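Local coordinates for protein HTH-type transcriptional regulator mcbR (Escherichia coli UMEA 3718-1, PDB 4P9F) that represses McbA expression by binding its promoter region, preventing colanic acid overproduction and mucoidy, and is important for biofilm formation, at residues E87-A92 with P143-M148; P100-E105 with Y137-M142. All coordinates share one frame; numbering follows the deposited sequence.

Contact 1 of 2, residues E87-A92 with P143-M148; sequences ELMAVA and PILCEM
Met89 and Ala90 meet Leu145 through a single methyl group, CD2, so the contact between helices 73-95 and 143-156 is small: 152 Å² are buried, counting both sides. Along 87-92, Glu87 comes first; its side chain sets out away from 143-148, and its carboxylate is held by Arg83 and Arg133. Met89, a selenomethionine in this crystal, extends toward the other helix with CG anti to its backbone N (chi1 180°); the chain bends only at its last torsion. Its flank rather than its end does the touching: Leu145 CD2 lies 4.0 Å from Met89 SE and 4.1 Å from Met89 CG, the two side chains running obliquely past each other. At Ala90 the same methyl reaches the backbone, with Leu145 CD2 3.8 Å from Ala90 CA and 3.9 Å from Ala90 CB. This methyl therefore rests on the helix surface itself, which agrees with the 7.2 Å between Ala90 CA and Leu145 CA. CG of Leu145 stands opposite its own backbone N (chi1 174°), which helps send CD2 out to Ala90, and the side chain also lies on Leu86, one turn earlier on helix 73-95. The second subunit closes in on both segments, Met89 packing on its Glu85 and Leu145 N donating a hydrogen bond to OE2 of its Glu78. Between side chains every approach is apolar and at van der Waals range, and the Leu145 methyl also rests on the Ala90 backbone, which is consistent with packing and exclusion of water holding this pair within the helical FCD domain.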
ATOM      1  N   GLU A  87       8.228  -6.412   2.956  1.00 24.07           N
ATOM      2  CA  GLU A  87       8.524  -7.032   4.242  1.00 21.85           C
ATOM      3  C   GLU A  87      10.038  -7.258   4.428  1.00 27.44           C
ATOM      4  O   GLU A  87      10.565  -7.078   5.522  1.00 25.49           O
ATOM      5  CB  GLU A  87       7.741  -8.350   4.384  1.00 23.15           C
ATOM      6  CG  GLU A  87       6.206  -8.118   4.485  1.00 21.92           C
ATOM      7  CD  GLU A  87       5.422  -9.375   4.870  1.00 30.29           C
ATOM      8  OE1 GLU A  87       5.833 -10.095   5.802  1.00 31.76           O
ATOM      9  OE2 GLU A  87       4.402  -9.646   4.232  1.00 27.82           O
ATOM     10  N   LEU A  88      10.731  -7.607   3.347  1.00 26.30           N
ATOM     11  CA  LEU A  88      12.177  -7.749   3.394  1.00 27.74           C
ATOM     12  C   LEU A  88      12.833  -6.388   3.640  1.00 33.77           C
ATOM     13  O   LEU A  88      13.843  -6.285   4.336  1.00 31.69           O
ATOM     14  CB  LEU A  88      12.699  -8.371   2.100  1.00 24.48           C
ATOM     15  CG  LEU A  88      12.341  -9.852   1.896  1.00 34.77           C
ATOM     16  CD1 LEU A  88      13.056 -10.431   0.680  1.00 29.91           C
ATOM     17  CD2 LEU A  88      12.657 -10.647   3.134  1.00 35.93           C
HETATM   18  N   MSE A  89      12.256  -5.343   3.060  1.00 31.32           N
HETATM   19  CA  MSE A  89      12.740  -3.983   3.302  1.00 36.46           C
HETATM   20  C   MSE A  89      12.515  -3.589   4.755  1.00 36.30           C
HETATM   21  O   MSE A  89      13.409  -3.032   5.408  1.00 28.90           O
HETATM   22  CB  MSE A  89      12.032  -2.975   2.379  1.00 32.09           C
HETATM   23  CG  MSE A  89      12.470  -1.521   2.567  1.00 33.79           C
HETATM   24 SE   MSE A  89      11.283  -0.263   1.590  0.76 45.23          SE
HETATM   25  CE  MSE A  89      10.580  -1.489   0.253  1.00 78.48           C
ATOM     26  N   ALA A  90      11.315  -3.873   5.254  1.00 23.75           N
ATOM     27  CA  ALA A  90      10.994  -3.595   6.641  1.00 28.42           C
ATOM     28  C   ALA A  90      11.941  -4.327   7.593  1.00 34.08           C
ATOM     29  O   ALA A  90      12.462  -3.729   8.533  1.00 31.24           O
ATOM     30  CB  ALA A  90       9.530  -3.974   6.950  1.00 23.72           C
ATOM     31  N   VAL A  91      12.169  -5.616   7.356  1.00 30.34           N
ATOM     32  CA  VAL A  91      12.993  -6.384   8.299  1.00 28.01           C
ATOM     33  C   VAL A  91      14.450  -5.900   8.304  1.00 30.84           C
ATOM     34  O   VAL A  91      15.066  -5.872   9.360  1.00 35.35           O
ATOM     35  CB  VAL A  91      12.932  -7.921   8.008  1.00 37.18           C
ATOM     36  CG1 VAL A  91      13.784  -8.317   6.802  1.00 28.46           C
ATOM     37  CG2 VAL A  91      13.354  -8.706   9.231  1.00 41.00           C
ATOM     38  N   ALA A  92      14.973  -5.469   7.150  1.00 31.66           N
ATOM     39  CA  ALA A  92      16.359  -5.013   7.070  1.00 38.10           C
ATOM     40  C   ALA A  92      16.536  -3.691   7.796  1.00 39.07           C
ATOM     41  O   ALA A  92      17.545  -3.482   8.451  1.00 42.13           O
ATOM     42  CB  ALA A  92      16.824  -4.888   5.610  1.00 29.55           C
ATOM     43  N   PRO A 143       6.349   4.020   9.391  1.00 28.52           N
ATOM     44  CA  PRO A 143       4.918   3.779   9.639  1.00 31.57           C
ATOM     45  C   PRO A 143       4.101   3.543   8.378  1.00 26.77           C
ATOM     46  O   PRO A 143       3.165   2.742   8.398  1.00 26.58           O
ATOM     47  CB  PRO A 143       4.451   5.073  10.324  1.00 33.18           C
ATOM     48  CG  PRO A 143       5.677   5.728  10.797  1.00 37.95           C
ATOM     49  CD  PRO A 143       6.774   5.341   9.884  1.00 32.94           C
ATOM     50  N   ILE A 144       4.433   4.249   7.301  1.00 29.94           N
ATOM     51  CA  ILE A 144       3.721   4.084   6.036  1.00 25.96           C
ATOM     52  C   ILE A 144       4.050   2.730   5.399  1.00 26.59           C
ATOM     53  O   ILE A 144       3.167   2.053   4.836  1.00 25.88           O
ATOM     54  CB  ILE A 144       4.055   5.228   5.058  1.00 26.48           C
ATOM     55  CG1 ILE A 144       3.667   6.575   5.690  1.00 31.55           C
ATOM     56  CG2 ILE A 144       3.300   5.051   3.753  1.00 25.86           C
ATOM     57  CD1 ILE A 144       3.934   7.779   4.785  1.00 31.61           C
ATOM     58  N   LEU A 145       5.312   2.323   5.506  1.00 24.82           N
ATOM     59  CA  LEU A 145       5.714   0.999   5.026  1.00 24.30           C
ATOM     60  C   LEU A 145       4.959  -0.072   5.796  1.00 23.55           C
ATOM     61  O   LEU A 145       4.360  -0.950   5.200  1.00 22.84           O
ATOM     62  CB  LEU A 145       7.231   0.787   5.168  1.00 24.42           C
ATOM     63  CG  LEU A 145       7.824  -0.591   4.849  1.00 23.61           C
ATOM     64  CD1 LEU A 145       7.531  -1.010   3.422  1.00 25.91           C
ATOM     65  CD2 LEU A 145       9.350  -0.602   5.084  1.00 24.50           C
ATOM     66  N   CYS A 146       4.949   0.036   7.122  1.00 24.17           N
ATOM     67  CA  CYS A 146       4.225  -0.939   7.944  1.00 24.72           C
ATOM     68  C   CYS A 146       2.720  -0.986   7.669  1.00 29.07           C
ATOM     69  O   CYS A 146       2.153  -2.070   7.572  1.00 25.98           O
ATOM     70  CB  CYS A 146       4.453  -0.630   9.434  1.00 26.00           C
ATOM     71  SG  CYS A 146       6.204  -0.867   9.928  1.00 37.87           S
ATOM     72  N   GLU A 147       2.085   0.180   7.540  1.00 24.11           N
ATOM     73  CA  GLU A 147       0.654   0.239   7.226  1.00 25.20           C
ATOM     74  C   GLU A 147       0.379  -0.428   5.890  1.00 23.07           C
ATOM     75  O   GLU A 147      -0.608  -1.135   5.726  1.00 26.48           O
ATOM     76  CB  GLU A 147       0.127   1.687   7.207  1.00 24.74           C
ATOM     77  CG  GLU A 147      -1.433   1.805   7.332  1.00 39.34           C
ATOM     78  CD  GLU A 147      -2.231   1.540   6.024  1.00 54.70           C
ATOM     79  OE1 GLU A 147      -1.678   1.702   4.910  1.00 43.46           O
ATOM     80  OE2 GLU A 147      -3.434   1.179   6.113  1.00 49.23           O
HETATM   81  N   MSE A 148       1.250  -0.196   4.920  1.00 24.06           N
HETATM   82  CA  MSE A 148       1.056  -0.806   3.607  1.00 22.23           C
HETATM   83  C   MSE A 148       1.159  -2.335   3.692  1.00 22.27           C
HETATM   84  O   MSE A 148       0.405  -3.066   3.042  1.00 22.35           O
HETATM   85  CB  MSE A 148       2.073  -0.270   2.597  1.00 23.60           C
HETATM   86  CG  MSE A 148       1.847  -0.845   1.202  1.00 27.90           C
HETATM   87 SE   MSE A 148       2.672   0.201  -0.218  0.78 38.22          SE
HETATM   88  CE  MSE A 148       1.738   1.868   0.139  1.00 36.99           C
TER

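Contact 2 of 2, residues P100-E105 with Y137-M142; sequences PQDLAE and YHRSNM
Asp102 OD2 has two partners: it accepts a hydrogen bond from Thr99 N and forms a salt bridge with Arg139, where Arg139 NE is 3.1 Å from Asp102 OD2. The second of these is electrostatic. Asp102 OD2 stands over one face of the guanidinium, displaced toward its rim, so that no N-H is aimed at it; Arg139 CZ to Asp102 OD2 is 3.3 Å. The carboxylate and guanidinium planes are 52° apart, and the side chains cross at about a right angle. The bend of Arg139 at chi2 (-61°) brings Arg139 CD to 3.3 Å from Asp102 OD2, and the further bend at chi3 lays the guanidinium face against that oxygen. With a leucine in place of Arg139, Asp102 would probably keep its bond from Thr99 but lose the positive charge beside its carboxylate, and helix 100-119 its charged tie to the turn that follows helix 122-138. That turn is tightly organised. Tyr137 O accepts from Ser140 N and, at 2.6 Å, from Ser140 OG, with a C=O to donor angle of 171°. Ser140 OG in turn receives Met142 N at 3.3 Å, an ST turn. Arg139 O accepts from Asn97 ND2, a further link to the loop after helix 73-95. Asn141 then takes a positive phi, and Met142 is the N-cap of helix 143-156. The Thr99-Asp102 bond fits one half of a capping box at the start of helix 100-119; the whole is a surface tie between a helix start and a tight interhelical turn in the all-helical FCD fold.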
ATOM      1  N   PRO A 100      17.509  -4.568  23.226  1.00 57.29           N
ATOM      2  CA  PRO A 100      17.363  -5.804  24.007  1.00 54.18           C
ATOM      3  C   PRO A 100      15.918  -6.017  24.454  1.00 55.89           C
ATOM      4  O   PRO A 100      15.440  -7.153  24.503  1.00 53.22           O
ATOM      5  CB  PRO A 100      18.285  -5.569  25.216  1.00 53.18           C
ATOM      6  CG  PRO A 100      19.352  -4.692  24.683  1.00 55.13           C
ATOM      7  CD  PRO A 100      18.677  -3.782  23.671  1.00 46.33           C
ATOM      8  N   GLN A 101      15.227  -4.925  24.767  1.00 60.87           N
ATOM      9  CA  GLN A 101      13.828  -4.992  25.165  1.00 60.33           C
ATOM     10  C   GLN A 101      12.940  -5.467  24.013  1.00 53.03           C
ATOM     11  O   GLN A 101      12.038  -6.281  24.211  1.00 56.56           O
ATOM     12  CB  GLN A 101      13.360  -3.626  25.680  1.00 62.75           C
ATOM     13  CG  GLN A 101      11.910  -3.599  26.105  1.00 67.84           C
ATOM     14  CD  GLN A 101      11.577  -4.698  27.093  1.00 80.84           C
ATOM     15  OE1 GLN A 101      12.334  -4.962  28.033  1.00 87.93           O
ATOM     16  NE2 GLN A 101      10.440  -5.352  26.884  1.00 81.49           N
ATOM     17  N   ASP A 102      13.204  -4.965  22.810  1.00 49.62           N
ATOM     18  CA  ASP A 102      12.475  -5.406  21.619  1.00 49.67           C
ATOM     19  C   ASP A 102      12.644  -6.914  21.439  1.00 47.84           C
ATOM     20  O   ASP A 102      11.674  -7.650  21.245  1.00 43.45           O
ATOM     21  CB  ASP A 102      12.969  -4.674  20.364  1.00 47.91           C
ATOM     22  CG  ASP A 102      12.582  -3.199  20.343  1.00 56.39           C
ATOM     23  OD1 ASP A 102      11.498  -2.847  20.864  1.00 56.60           O
ATOM     24  OD2 ASP A 102      13.364  -2.394  19.781  1.00 51.97           O
ATOM     25  N   LEU A 103      13.897  -7.360  21.510  1.00 49.26           N
ATOM     26  CA  LEU A 103      14.242  -8.763  21.313  1.00 47.09           C
ATOM     27  C   LEU A 103      13.612  -9.653  22.379  1.00 53.57           C
ATOM     28  O   LEU A 103      13.185 -10.776  22.087  1.00 52.38           O
ATOM     29  CB  LEU A 103      15.768  -8.932  21.307  1.00 48.92           C
ATOM     30  CG  LEU A 103      16.474  -8.240  20.134  1.00 44.19           C
ATOM     31  CD1 LEU A 103      17.995  -8.210  20.328  1.00 48.16           C
ATOM     32  CD2 LEU A 103      16.096  -8.935  18.834  1.00 45.90           C
ATOM     33  N   ALA A 104      13.531  -9.137  23.605  1.00 54.57           N
ATOM     34  CA  ALA A 104      12.910  -9.869  24.703  1.00 57.65           C
ATOM     35  C   ALA A 104      11.429 -10.122  24.411  1.00 49.62           C
ATOM     36  O   ALA A 104      10.946 -11.243  24.586  1.00 49.04           O
ATOM     37  CB  ALA A 104      13.085  -9.112  26.021  1.00 55.90           C
ATOM     38  N   GLU A 105      10.723  -9.088  23.950  1.00 46.79           N
ATOM     39  CA  GLU A 105       9.309  -9.207  23.567  1.00 48.95           C
ATOM     40  C   GLU A 105       9.085 -10.085  22.325  1.00 47.73           C
ATOM     41  O   GLU A 105       8.049 -10.745  22.205  1.00 46.09           O
ATOM     42  CB  GLU A 105       8.696  -7.817  23.324  1.00 59.80           C
ATOM     43  CG  GLU A 105       8.639  -6.921  24.572  1.00 68.51           C
ATOM     44  CD  GLU A 105       8.008  -5.555  24.308  1.00 74.08           C
ATOM     45  OE1 GLU A 105       7.604  -5.282  23.153  1.00 73.29           O
ATOM     46  OE2 GLU A 105       7.921  -4.753  25.265  1.00 81.18           O
ATOM     47  N   TYR A 137       8.601  -5.198  12.207  1.00 38.05           N
ATOM     48  CA  TYR A 137       8.509  -4.186  11.159  1.00 38.95           C
ATOM     49  C   TYR A 137       8.383  -2.786  11.726  1.00 37.51           C
ATOM     50  O   TYR A 137       8.924  -1.842  11.154  1.00 33.67           O
ATOM     51  CB  TYR A 137       7.332  -4.470  10.224  1.00 32.96           C
ATOM     52  CG  TYR A 137       7.404  -5.802   9.523  1.00 34.09           C
ATOM     53  CD1 TYR A 137       8.601  -6.500   9.422  1.00 34.89           C
ATOM     54  CD2 TYR A 137       6.265  -6.367   8.963  1.00 29.24           C
ATOM     55  CE1 TYR A 137       8.667  -7.724   8.781  1.00 30.77           C
ATOM     56  CE2 TYR A 137       6.318  -7.586   8.318  1.00 23.64           C
ATOM     57  CZ  TYR A 137       7.524  -8.264   8.231  1.00 24.92           C
ATOM     58  OH  TYR A 137       7.567  -9.491   7.593  1.00 27.40           O
ATOM     59  N   HIS A 138       7.683  -2.657  12.855  1.00 35.12           N
ATOM     60  CA  HIS A 138       7.477  -1.356  13.471  1.00 32.29           C
ATOM     61  C   HIS A 138       8.786  -0.675  13.844  1.00 37.41           C
ATOM     62  O   HIS A 138       8.853   0.557  13.844  1.00 38.96           O
ATOM     63  CB  HIS A 138       6.588  -1.477  14.719  1.00 40.24           C
ATOM     64  CG  HIS A 138       5.124  -1.566  14.418  1.00 43.04           C
ATOM     65  ND1 HIS A 138       4.190  -1.930  15.364  1.00 52.25           N
ATOM     66  CD2 HIS A 138       4.429  -1.302  13.286  1.00 42.04           C
ATOM     67  CE1 HIS A 138       2.982  -1.905  14.822  1.00 49.91           C
ATOM     68  NE2 HIS A 138       3.100  -1.528  13.562  1.00 41.23           N
ATOM     69  N   ARG A 139       9.820  -1.461  14.147  1.00 35.61           N
ATOM     70  CA  ARG A 139      11.127  -0.909  14.547  1.00 43.18           C
ATOM     71  C   ARG A 139      11.922  -0.387  13.350  1.00 36.86           C
ATOM     72  O   ARG A 139      13.007   0.146  13.521  1.00 40.80           O
ATOM     73  CB  ARG A 139      11.952  -1.945  15.326  1.00 41.58           C
ATOM     74  CG  ARG A 139      11.306  -2.391  16.642  1.00 47.33           C
ATOM     75  CD  ARG A 139      11.127  -1.215  17.590  1.00 56.02           C
ATOM     76  NE  ARG A 139      12.349  -0.419  17.629  1.00 63.81           N
ATOM     77  CZ  ARG A 139      12.613   0.525  18.519  1.00 76.13           C
ATOM     78  NH1 ARG A 139      11.739   0.805  19.481  1.00 87.23           N
ATOM     79  NH2 ARG A 139      13.763   1.181  18.453  1.00 76.12           N
ATOM     80  N   SER A 140      11.378  -0.537  12.144  1.00 32.37           N
ATOM     81  CA  SER A 140      11.974   0.078  10.953  1.00 29.48           C
ATOM     82  C   SER A 140      11.777   1.592  10.976  1.00 35.23           C
ATOM     83  O   SER A 140      12.377   2.306  10.180  1.00 41.53           O
ATOM     84  CB  SER A 140      11.346  -0.469   9.675  1.00 29.00           C
ATOM     85  OG  SER A 140       9.998  -0.036   9.573  1.00 33.35           O
ATOM     86  N   ASN A 141      10.907   2.060  11.875  1.00 38.94           N
ATOM     87  CA  ASN A 141      10.511   3.465  11.959  1.00 39.76           C
ATOM     88  C   ASN A 141      10.003   4.002  10.615  1.00 37.19           C
ATOM     89  O   ASN A 141      10.198   5.167  10.268  1.00 35.80           O
ATOM     90  CB  ASN A 141      11.665   4.316  12.502  1.00 44.21           C
ATOM     91  CG  ASN A 141      12.013   3.959  13.937  1.00 47.20           C
ATOM     92  OD1 ASN A 141      11.135   3.564  14.709  1.00 49.76           O
ATOM     93  ND2 ASN A 141      13.288   4.097  14.304  1.00 43.74           N
HETATM   94  N   MSE A 142       9.325   3.130   9.878  1.00 31.20           N
HETATM   95  CA  MSE A 142       8.631   3.512   8.657  1.00 29.42           C
HETATM   96  C   MSE A 142       7.162   3.153   8.761  1.00 27.35           C
HETATM   97  O   MSE A 142       6.768   2.101   8.262  1.00 32.77           O
HETATM   98  CB  MSE A 142       9.231   2.786   7.454  1.00 28.40           C
HETATM   99  CG  MSE A 142      10.725   2.805   7.430  1.00 40.08           C
HETATM  100 SE   MSE A 142      11.310   4.340   6.436  0.66 49.98          SE
HETATM  101  CE  MSE A 142      11.207   3.495   4.682  1.00 32.13           C
TER

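The centres of contacts 1 and 2 lie about 12 Å apart, on the same side of the chain's centre, and all four segments belong to the FCD domain. Along the chain the order is 87-92, 100-105, 137-142, 143-148, so contact 2 is nested inside the loop closed by contact 1. Helices 73-95 and 100-119 are consecutive, as are 122-138 and 143-156, with 137-142 leading directly into 143-148. The two also touch: Glu87 OE1 and Tyr137 OH, 2.6 Å apart, probably share a hydrogen bond, and Ala90 CB packs on Tyr137 CD1. The buried apolar contact and the charged surface contact thus join neighbouring parts of one helical bundle.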